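Local coordinates for protein diaminopimelate decarboxylase (Helicobacter pylori, PDB 2QGH) that decarboxylates meso-diaminopimelate to L-lysine with the help of pyridoxal-5'-phosphate, the last step of bacterial lysine biosynthesis, at residues 37-49 with 68-82. Sequence-based numbering, arbitrary orientation.
Sequences LYDFDKIKQAFLN and NSNLSILSLLAHLES
L77 CD2, L80 CB and S82 CB all approach the F47 ring from one side of its plane, at the C-terminal end of helix 71-79. The L80 carbonyl O lies at the ring's edge, close to its plane, 3.3 Å from F47 CE2, while L77 CD2 meets F47 CG obliquely at 3.8 Å. CB of L80 touches the same CE2 corner, and CB of S82 comes within 3.4 Å of F47 CZ. With CG anti to the backbone N (chi1 175°), the ring reaches beyond the helix end, where a Schellman motif with E81 at C-prime (S82 N to L77 O, E81 N to A78 O) turns the chain and places S82 against it. At the other end F40 meets L76 CD2, 3.7 Å from F40 CD2, the two side chains running antiparallel alongside each other; its CZ reaches the first helical turn at S72 and I73. I43 bridges the two rings' neighbourhoods, its CG2 meeting both L76 CD2 and L77 CD2. The K44 chain lies roughly perpendicular to L80, its aliphatic part passing L80 CD1.

Y38 and N68 provide the polar link: ring and amide planes stand 79° apart, and N68 ND2 gives a weak bond to Y38 OH (3.0 Å). Their stronger partners are E394 for the hydroxyl and the G376 carbonyl for the amide. N68 OD1 accepts from N70 N in an Asx turn, which holds the amide's orientation, and N70 in turn N-caps helix 71-79.

The axes of segments 40-49 and 71-79 approach to 10.2 Å and cross at -42°. Helix 40-49 lies beside helix 71-79, the helix after barrel strand 59-64, and both reach that strand: F47 touches I61, and I73 and L77 touch Y63. Strand 37-39 belongs to the separate mixed sheet, and S72 packs on L422 of the second subunit.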
ATOM      1  N   LEU A  37      -4.158 -15.666  -9.639  1.00 19.58           N
ATOM      2  CA  LEU A  37      -4.129 -17.077 -10.033  1.00 21.06           C
ATOM      3  C   LEU A  37      -2.687 -17.579  -9.952  1.00 21.94           C
ATOM      4  O   LEU A  37      -1.782 -16.994 -10.561  1.00 22.14           O
ATOM      5  CB  LEU A  37      -4.654 -17.253 -11.463  1.00 20.80           C
ATOM      6  CG  LEU A  37      -4.762 -18.688 -11.997  1.00 19.58           C
ATOM      7  CD1 LEU A  37      -5.740 -19.491 -11.155  1.00 19.57           C
ATOM      8  CD2 LEU A  37      -5.215 -18.650 -13.452  1.00 18.12           C
ATOM      9  N   TYR A  38      -2.476 -18.661  -9.206  1.00 23.39           N
ATOM     10  CA  TYR A  38      -1.135 -19.215  -9.031  1.00 24.41           C
ATOM     11  C   TYR A  38      -0.931 -20.610  -9.607  1.00 25.13           C
ATOM     12  O   TYR A  38      -1.681 -21.535  -9.287  1.00 26.16           O
ATOM     13  CB  TYR A  38      -0.767 -19.275  -7.545  1.00 23.40           C
ATOM     14  CG  TYR A  38      -0.817 -17.948  -6.827  1.00 24.96           C
ATOM     15  CD1 TYR A  38      -2.017 -17.447  -6.320  1.00 23.31           C
ATOM     16  CD2 TYR A  38       0.336 -17.179  -6.678  1.00 22.87           C
ATOM     17  CE1 TYR A  38      -2.061 -16.210  -5.681  1.00 22.24           C
ATOM     18  CE2 TYR A  38       0.301 -15.949  -6.050  1.00 22.67           C
ATOM     19  CZ  TYR A  38      -0.896 -15.466  -5.553  1.00 22.15           C
ATOM     20  OH  TYR A  38      -0.912 -14.233  -4.945  1.00 20.63           O
ATOM     21  N   ASP A  39       0.090 -20.751 -10.450  1.00 25.42           N
ATOM     22  CA  ASP A  39       0.441 -22.050 -11.025  1.00 24.79           C
ATOM     23  C   ASP A  39       1.397 -22.618  -9.985  1.00 22.97           C
ATOM     24  O   ASP A  39       2.568 -22.254  -9.950  1.00 21.97           O
ATOM     25  CB  ASP A  39       1.187 -21.889 -12.349  1.00 23.25           C
ATOM     26  CG  ASP A  39       1.403 -23.220 -13.059  1.00 26.36           C
ATOM     27  OD1 ASP A  39       1.540 -24.261 -12.375  1.00 25.55           O
ATOM     28  OD2 ASP A  39       1.444 -23.224 -14.306  1.00 27.44           O
ATOM     29  N   PHE A  40       0.891 -23.499  -9.134  1.00 23.32           N
ATOM     30  CA  PHE A  40       1.699 -24.067  -8.073  1.00 22.62           C
ATOM     31  C   PHE A  40       2.936 -24.859  -8.511  1.00 25.75           C
ATOM     32  O   PHE A  40       3.947 -24.875  -7.794  1.00 25.02           O
ATOM     33  CB  PHE A  40       0.798 -24.896  -7.152  1.00 21.65           C
ATOM     34  CG  PHE A  40       0.216 -24.106  -5.994  1.00 21.57           C
ATOM     35  CD1 PHE A  40       0.075 -22.722  -6.068  1.00 20.40           C
ATOM     36  CD2 PHE A  40      -0.213 -24.752  -4.835  1.00 22.90           C
ATOM     37  CE1 PHE A  40      -0.483 -21.995  -5.012  1.00 17.02           C
ATOM     38  CE2 PHE A  40      -0.775 -24.028  -3.771  1.00 19.42           C
ATOM     39  CZ  PHE A  40      -0.908 -22.648  -3.869  1.00 18.59           C
ATOM     40  N   ASP A  41       2.875 -25.502  -9.677  1.00 26.52           N
ATOM     41  CA  ASP A  41       4.018 -26.269 -10.173  1.00 27.94           C
ATOM     42  C   ASP A  41       5.255 -25.397 -10.274  1.00 28.49           C
ATOM     43  O   ASP A  41       6.366 -25.828  -9.949  1.00 30.51           O
ATOM     44  CB  ASP A  41       3.738 -26.863 -11.558  1.00 30.83           C
ATOM     45  CG  ASP A  41       2.861 -28.094 -11.503  1.00 32.00           C
ATOM     46  OD1 ASP A  41       2.862 -28.785 -10.459  1.00 33.55           O
ATOM     47  OD2 ASP A  41       2.186 -28.379 -12.514  1.00 35.82           O
ATOM     48  N   LYS A  42       5.068 -24.173 -10.748  1.00 27.42           N
ATOM     49  CA  LYS A  42       6.181 -23.258 -10.886  1.00 27.23           C
ATOM     50  C   LYS A  42       6.800 -22.929  -9.533  1.00 26.83           C
ATOM     51  O   LYS A  42       7.994 -22.645  -9.445  1.00 26.84           O
ATOM     52  CB  LYS A  42       5.719 -21.987 -11.590  1.00 28.74           C
ATOM     53  CG  LYS A  42       5.250 -22.234 -13.015  1.00 29.83           C
ATOM     54  CD  LYS A  42       4.852 -20.936 -13.681  1.00 31.14           C
ATOM     55  CE  LYS A  42       4.319 -21.172 -15.071  1.00 32.47           C
ATOM     56  NZ  LYS A  42       4.040 -19.872 -15.743  1.00 34.31           N
ATOM     57  N   ILE A  43       5.988 -22.973  -8.479  1.00 26.73           N
ATOM     58  CA  ILE A  43       6.473 -22.685  -7.132  1.00 24.99           C
ATOM     59  C   ILE A  43       7.292 -23.872  -6.634  1.00 26.41           C
ATOM     60  O   ILE A  43       8.344 -23.701  -6.020  1.00 25.02           O
ATOM     61  CB  ILE A  43       5.306 -22.439  -6.151  1.00 22.18           C
ATOM     62  CG1 ILE A  43       4.525 -21.193  -6.572  1.00 22.28           C
ATOM     63  CG2 ILE A  43       5.839 -22.275  -4.743  1.00 21.69           C
ATOM     64  CD1 ILE A  43       3.305 -20.901  -5.725  1.00 20.44           C
ATOM     65  N   LYS A  44       6.791 -25.072  -6.914  1.00 27.13           N
ATOM     66  CA  LYS A  44       7.443 -26.314  -6.521  1.00 28.76           C
ATOM     67  C   LYS A  44       8.749 -26.536  -7.280  1.00 30.25           C
ATOM     68  O   LYS A  44       9.713 -27.076  -6.731  1.00 32.32           O
ATOM     69  CB  LYS A  44       6.492 -27.489  -6.771  1.00 30.04           C
ATOM     70  CG  LYS A  44       7.123 -28.868  -6.669  1.00 30.60           C
ATOM     71  CD  LYS A  44       6.085 -29.953  -6.951  1.00 32.45           C
ATOM     72  CE  LYS A  44       6.726 -31.319  -7.202  1.00 33.48           C
ATOM     73  NZ  LYS A  44       7.566 -31.774  -6.058  1.00 34.28           N
ATOM     74  N   GLN A  45       8.782 -26.115  -8.541  1.00 30.53           N
ATOM     75  CA  GLN A  45       9.973 -26.284  -9.366  1.00 29.71           C
ATOM     76  C   GLN A  45      11.039 -25.246  -9.014  1.00 29.50           C
ATOM     77  O   GLN A  45      12.226 -25.566  -8.956  1.00 30.25           O
ATOM     78  CB  GLN A  45       9.598 -26.193 -10.852  1.00 31.80           C
ATOM     79  CG  GLN A  45      10.732 -26.494 -11.834  1.00 34.85           C
ATOM     80  CD  GLN A  45      11.349 -27.880 -11.639  1.00 37.02           C
ATOM     81  OE1 GLN A  45      12.463 -28.020 -11.110  1.00 35.85           O
ATOM     82  NE2 GLN A  45      10.623 -28.910 -12.062  1.00 36.85           N
ATOM     83  N   ALA A  46      10.616 -24.008  -8.768  1.00 28.38           N
ATOM     84  CA  ALA A  46      11.545 -22.937  -8.413  1.00 26.38           C
ATOM     85  C   ALA A  46      12.209 -23.253  -7.080  1.00 26.64           C
ATOM     86  O   ALA A  46      13.386 -22.961  -6.871  1.00 26.18           O
ATOM     87  CB  ALA A  46      10.807 -21.607  -8.323  1.00 25.16           C
ATOM     88  N   PHE A  47      11.445 -23.846  -6.170  1.00 26.90           N
ATOM     89  CA  PHE A  47      11.990 -24.198  -4.868  1.00 27.08           C
ATOM     90  C   PHE A  47      12.970 -25.354  -5.018  1.00 27.13           C
ATOM     91  O   PHE A  47      14.055 -25.335  -4.443  1.00 27.47           O
ATOM     92  CB  PHE A  47      10.881 -24.609  -3.902  1.00 24.12           C
ATOM     93  CG  PHE A  47      11.398 -25.094  -2.586  1.00 23.47           C
ATOM     94  CD1 PHE A  47      11.939 -24.200  -1.669  1.00 21.17           C
ATOM     95  CD2 PHE A  47      11.409 -26.456  -2.288  1.00 23.83           C
ATOM     96  CE1 PHE A  47      12.489 -24.651  -0.474  1.00 23.99           C
ATOM     97  CE2 PHE A  47      11.956 -26.921  -1.095  1.00 24.99           C
ATOM     98  CZ  PHE A  47      12.499 -26.017  -0.183  1.00 24.69           C
ATOM     99  N   LEU A  48      12.569 -26.361  -5.787  1.00 27.24           N
ATOM    100  CA  LEU A  48      13.413 -27.525  -6.030  1.00 28.55           C
ATOM    101  C   LEU A  48      14.730 -27.152  -6.707  1.00 28.47           C
ATOM    102  O   LEU A  48      15.713 -27.867  -6.581  1.00 28.84           O
ATOM    103  CB  LEU A  48      12.658 -28.545  -6.883  1.00 28.46           C
ATOM    104  CG  LEU A  48      12.099 -29.779  -6.164  1.00 28.57           C
ATOM    105  CD1 LEU A  48      11.677 -29.432  -4.748  1.00 28.67           C
ATOM    106  CD2 LEU A  48      10.938 -30.341  -6.969  1.00 27.58           C
ATOM    107  N   ASN A  49      14.755 -26.035  -7.424  1.00 29.08           N
ATOM    108  CA  ASN A  49      15.986 -25.613  -8.080  1.00 31.06           C
ATOM    109  C   ASN A  49      16.987 -25.070  -7.055  1.00 32.62           C
ATOM    110  O   ASN A  49      18.190 -25.278  -7.188  1.00 33.77           O
ATOM    111  CB  ASN A  49      15.691 -24.561  -9.151  1.00 29.74           C
ATOM    112  CG  ASN A  49      14.874 -25.124 -10.299  1.00 31.44           C
ATOM    113  OD1 ASN A  49      15.024 -26.290 -10.666  1.00 30.76           O
ATOM    114  ND2 ASN A  49      14.015 -24.294 -10.882  1.00 30.17           N
ATOM    115  N   ASN A  68       5.167 -13.719  -0.445  1.00 16.82           N
ATOM    116  CA  ASN A  68       3.797 -14.212  -0.501  1.00 15.98           C
ATOM    117  C   ASN A  68       3.635 -15.203   0.643  1.00 15.77           C
ATOM    118  O   ASN A  68       4.303 -16.232   0.674  1.00 15.47           O
ATOM    119  CB  ASN A  68       3.517 -14.910  -1.834  1.00 15.74           C
ATOM    120  CG  ASN A  68       2.033 -15.051  -2.108  1.00 14.90           C
ATOM    121  OD1 ASN A  68       1.271 -15.429  -1.227  1.00 16.91           O
ATOM    122  ND2 ASN A  68       1.618 -14.746  -3.329  1.00 16.80           N
ATOM    123  N   SER A  69       2.746 -14.883   1.578  1.00 15.86           N
ATOM    124  CA  SER A  69       2.514 -15.709   2.758  1.00 17.06           C
ATOM    125  C   SER A  69       1.227 -16.520   2.740  1.00 17.29           C
ATOM    126  O   SER A  69       0.813 -17.029   3.787  1.00 17.37           O
ATOM    127  CB  SER A  69       2.499 -14.833   4.012  1.00 15.85           C
ATOM    128  OG  SER A  69       3.737 -14.184   4.187  1.00 20.92           O
ATOM    129  N   ASN A  70       0.587 -16.641   1.579  1.00 15.50           N
ATOM    130  CA  ASN A  70      -0.652 -17.404   1.516  1.00 16.86           C
ATOM    131  C   ASN A  70      -0.453 -18.805   2.127  1.00 16.93           C
ATOM    132  O   ASN A  70       0.493 -19.529   1.797  1.00 17.08           O
ATOM    133  CB  ASN A  70      -1.161 -17.481   0.071  1.00 14.62           C
ATOM    134  CG  ASN A  70      -2.411 -18.336  -0.066  1.00 14.21           C
ATOM    135  OD1 ASN A  70      -2.330 -19.563  -0.175  1.00 12.46           O
ATOM    136  ND2 ASN A  70      -3.574 -17.694  -0.051  1.00  8.47           N
ATOM    137  N   LEU A  71      -1.345 -19.148   3.054  1.00 16.69           N
ATOM    138  CA  LEU A  71      -1.319 -20.421   3.761  1.00 16.30           C
ATOM    139  C   LEU A  71      -1.141 -21.643   2.871  1.00 16.44           C
ATOM    140  O   LEU A  71      -0.393 -22.551   3.208  1.00 15.52           O
ATOM    141  CB  LEU A  71      -2.602 -20.574   4.578  1.00 16.64           C
ATOM    142  CG  LEU A  71      -2.549 -20.247   6.070  1.00 17.45           C
ATOM    143  CD1 LEU A  71      -1.649 -19.057   6.321  1.00 17.47           C
ATOM    144  CD2 LEU A  71      -3.956 -19.986   6.568  1.00 14.21           C
ATOM    145  N   SER A  72      -1.837 -21.657   1.740  1.00 17.42           N
ATOM    146  CA  SER A  72      -1.762 -22.775   0.815  1.00 18.64           C
ATOM    147  C   SER A  72      -0.394 -22.918   0.188  1.00 18.97           C
ATOM    148  O   SER A  72       0.142 -24.026   0.119  1.00 20.01           O
ATOM    149  CB  SER A  72      -2.824 -22.640  -0.275  1.00 18.56           C
ATOM    150  OG  SER A  72      -4.098 -22.928   0.261  1.00 17.56           O
ATOM    151  N   ILE A  73       0.188 -21.815  -0.264  1.00 18.64           N
ATOM    152  CA  ILE A  73       1.504 -21.923  -0.867  1.00 20.59           C
ATOM    153  C   ILE A  73       2.553 -22.304   0.186  1.00 21.21           C
ATOM    154  O   ILE A  73       3.457 -23.090  -0.100  1.00 20.51           O
ATOM    155  CB  ILE A  73       1.931 -20.623  -1.587  1.00 20.64           C
ATOM    156  CG1 ILE A  73       3.169 -20.042  -0.903  1.00 20.09           C
ATOM    157  CG2 ILE A  73       0.759 -19.657  -1.654  1.00 20.27           C
ATOM    158  CD1 ILE A  73       3.833 -18.942  -1.654  1.00 22.70           C
ATOM    159  N   LEU A  74       2.435 -21.756   1.396  1.00 20.75           N
ATOM    160  CA  LEU A  74       3.386 -22.082   2.450  1.00 19.91           C
ATOM    161  C   LEU A  74       3.300 -23.580   2.761  1.00 21.68           C
ATOM    162  O   LEU A  74       4.303 -24.224   3.074  1.00 19.97           O
ATOM    163  CB  LEU A  74       3.100 -21.273   3.722  1.00 19.54           C
ATOM    164  CG  LEU A  74       3.346 -19.755   3.703  1.00 18.31           C
ATOM    165  CD1 LEU A  74       3.021 -19.173   5.063  1.00 16.65           C
ATOM    166  CD2 LEU A  74       4.789 -19.461   3.357  1.00 15.38           C
ATOM    167  N   SER A  75       2.094 -24.131   2.668  1.00 22.04           N
ATOM    168  CA  SER A  75       1.888 -25.549   2.935  1.00 21.42           C
ATOM    169  C   SER A  75       2.567 -26.388   1.853  1.00 21.84           C
ATOM    170  O   SER A  75       3.158 -27.428   2.132  1.00 22.76           O
ATOM    171  CB  SER A  75       0.395 -25.862   2.972  1.00 21.84           C
ATOM    172  OG  SER A  75       0.174 -27.200   3.372  1.00 21.24           O
ATOM    173  N   LEU A  76       2.463 -25.936   0.610  1.00 22.39           N
ATOM    174  CA  LEU A  76       3.096 -26.627  -0.499  1.00 22.35           C
ATOM    175  C   LEU A  76       4.605 -26.623  -0.257  1.00 22.38           C
ATOM    176  O   LEU A  76       5.284 -27.636  -0.438  1.00 23.92           O
ATOM    177  CB  LEU A  76       2.777 -25.918  -1.818  1.00 22.28           C
ATOM    178  CG  LEU A  76       3.737 -26.227  -2.976  1.00 25.90           C
ATOM    179  CD1 LEU A  76       3.732 -27.728  -3.282  1.00 26.86           C
ATOM    180  CD2 LEU A  76       3.332 -25.435  -4.202  1.00 24.98           C
ATOM    181  N   LEU A  77       5.138 -25.483   0.164  1.00 21.15           N
ATOM    182  CA  LEU A  77       6.568 -25.406   0.412  1.00 19.61           C
ATOM    183  C   LEU A  77       6.963 -26.280   1.588  1.00 20.58           C
ATOM    184  O   LEU A  77       8.043 -26.860   1.595  1.00 22.32           O
ATOM    185  CB  LEU A  77       6.980 -23.959   0.654  1.00 18.51           C
ATOM    186  CG  LEU A  77       6.940 -23.096  -0.613  1.00 17.05           C
ATOM    187  CD1 LEU A  77       6.966 -21.620  -0.243  1.00 15.58           C
ATOM    188  CD2 LEU A  77       8.117 -23.457  -1.512  1.00 14.85           C
ATOM    189  N   ALA A  78       6.080 -26.397   2.574  1.00 20.87           N
ATOM    190  CA  ALA A  78       6.365 -27.212   3.747  1.00 21.92           C
ATOM    191  C   ALA A  78       6.485 -28.694   3.389  1.00 24.33           C
ATOM    192  O   ALA A  78       7.315 -29.411   3.947  1.00 24.15           O
ATOM    193  CB  ALA A  78       5.277 -27.019   4.789  1.00 20.86           C
ATOM    194  N   HIS A  79       5.649 -29.148   2.461  1.00 26.33           N
ATOM    195  CA  HIS A  79       5.667 -30.545   2.047  1.00 27.12           C
ATOM    196  C   HIS A  79       6.990 -30.858   1.362  1.00 26.84           C
ATOM    197  O   HIS A  79       7.390 -32.019   1.259  1.00 28.42           O
ATOM    198  CB  HIS A  79       4.492 -30.836   1.106  1.00 30.13           C
ATOM    199  CG  HIS A  79       4.372 -32.279   0.717  1.00 33.86           C
ATOM    200  ND1 HIS A  79       4.854 -32.773  -0.477  1.00 35.61           N
ATOM    201  CD2 HIS A  79       3.862 -33.342   1.385  1.00 34.44           C
ATOM    202  CE1 HIS A  79       4.647 -34.077  -0.528  1.00 35.37           C
ATOM    203  NE2 HIS A  79       4.047 -34.447   0.590  1.00 35.31           N
ATOM    204  N   LEU A  80       7.666 -29.808   0.906  1.00 24.52           N
ATOM    205  CA  LEU A  80       8.951 -29.934   0.240  1.00 21.66           C
ATOM    206  C   LEU A  80      10.043 -29.689   1.270  1.00 22.50           C
ATOM    207  O   LEU A  80      11.205 -29.480   0.928  1.00 22.40           O
ATOM    208  CB  LEU A  80       9.059 -28.911  -0.892  1.00 19.97           C
ATOM    209  CG  LEU A  80       7.968 -29.010  -1.969  1.00 19.52           C
ATOM    210  CD1 LEU A  80       8.162 -27.927  -3.008  1.00 18.56           C
ATOM    211  CD2 LEU A  80       8.015 -30.372  -2.626  1.00 17.10           C
ATOM    212  N   GLU A  81       9.645 -29.720   2.537  1.00 22.82           N
ATOM    213  CA  GLU A  81      10.547 -29.513   3.665  1.00 24.29           C
ATOM    214  C   GLU A  81      11.266 -28.183   3.609  1.00 22.64           C
ATOM    215  O   GLU A  81      12.433 -28.075   3.977  1.00 23.51           O
ATOM    216  CB  GLU A  81      11.574 -30.644   3.754  1.00 27.61           C
ATOM    217  CG  GLU A  81      10.985 -31.993   4.117  1.00 30.05           C
ATOM    218  CD  GLU A  81      12.045 -32.945   4.625  1.00 35.13           C
ATOM    219  OE1 GLU A  81      13.052 -33.145   3.904  1.00 36.18           O
ATOM    220  OE2 GLU A  81      11.873 -33.488   5.743  1.00 36.41           O
ATOM    221  N   SER A  82      10.553 -27.164   3.158  1.00 21.56           N
ATOM    222  CA  SER A  82      11.121 -25.834   3.056  1.00 20.18           C
ATOM    223  C   SER A  82      11.241 -25.165   4.415  1.00 18.31           C
ATOM    224  O   SER A  82      10.582 -25.558   5.376  1.00 17.60           O
ATOM    225  CB  SER A  82      10.259 -24.960   2.153  1.00 18.85           C
ATOM    226  OG  SER A  82      10.718 -23.625   2.189  1.00 20.34           O
TER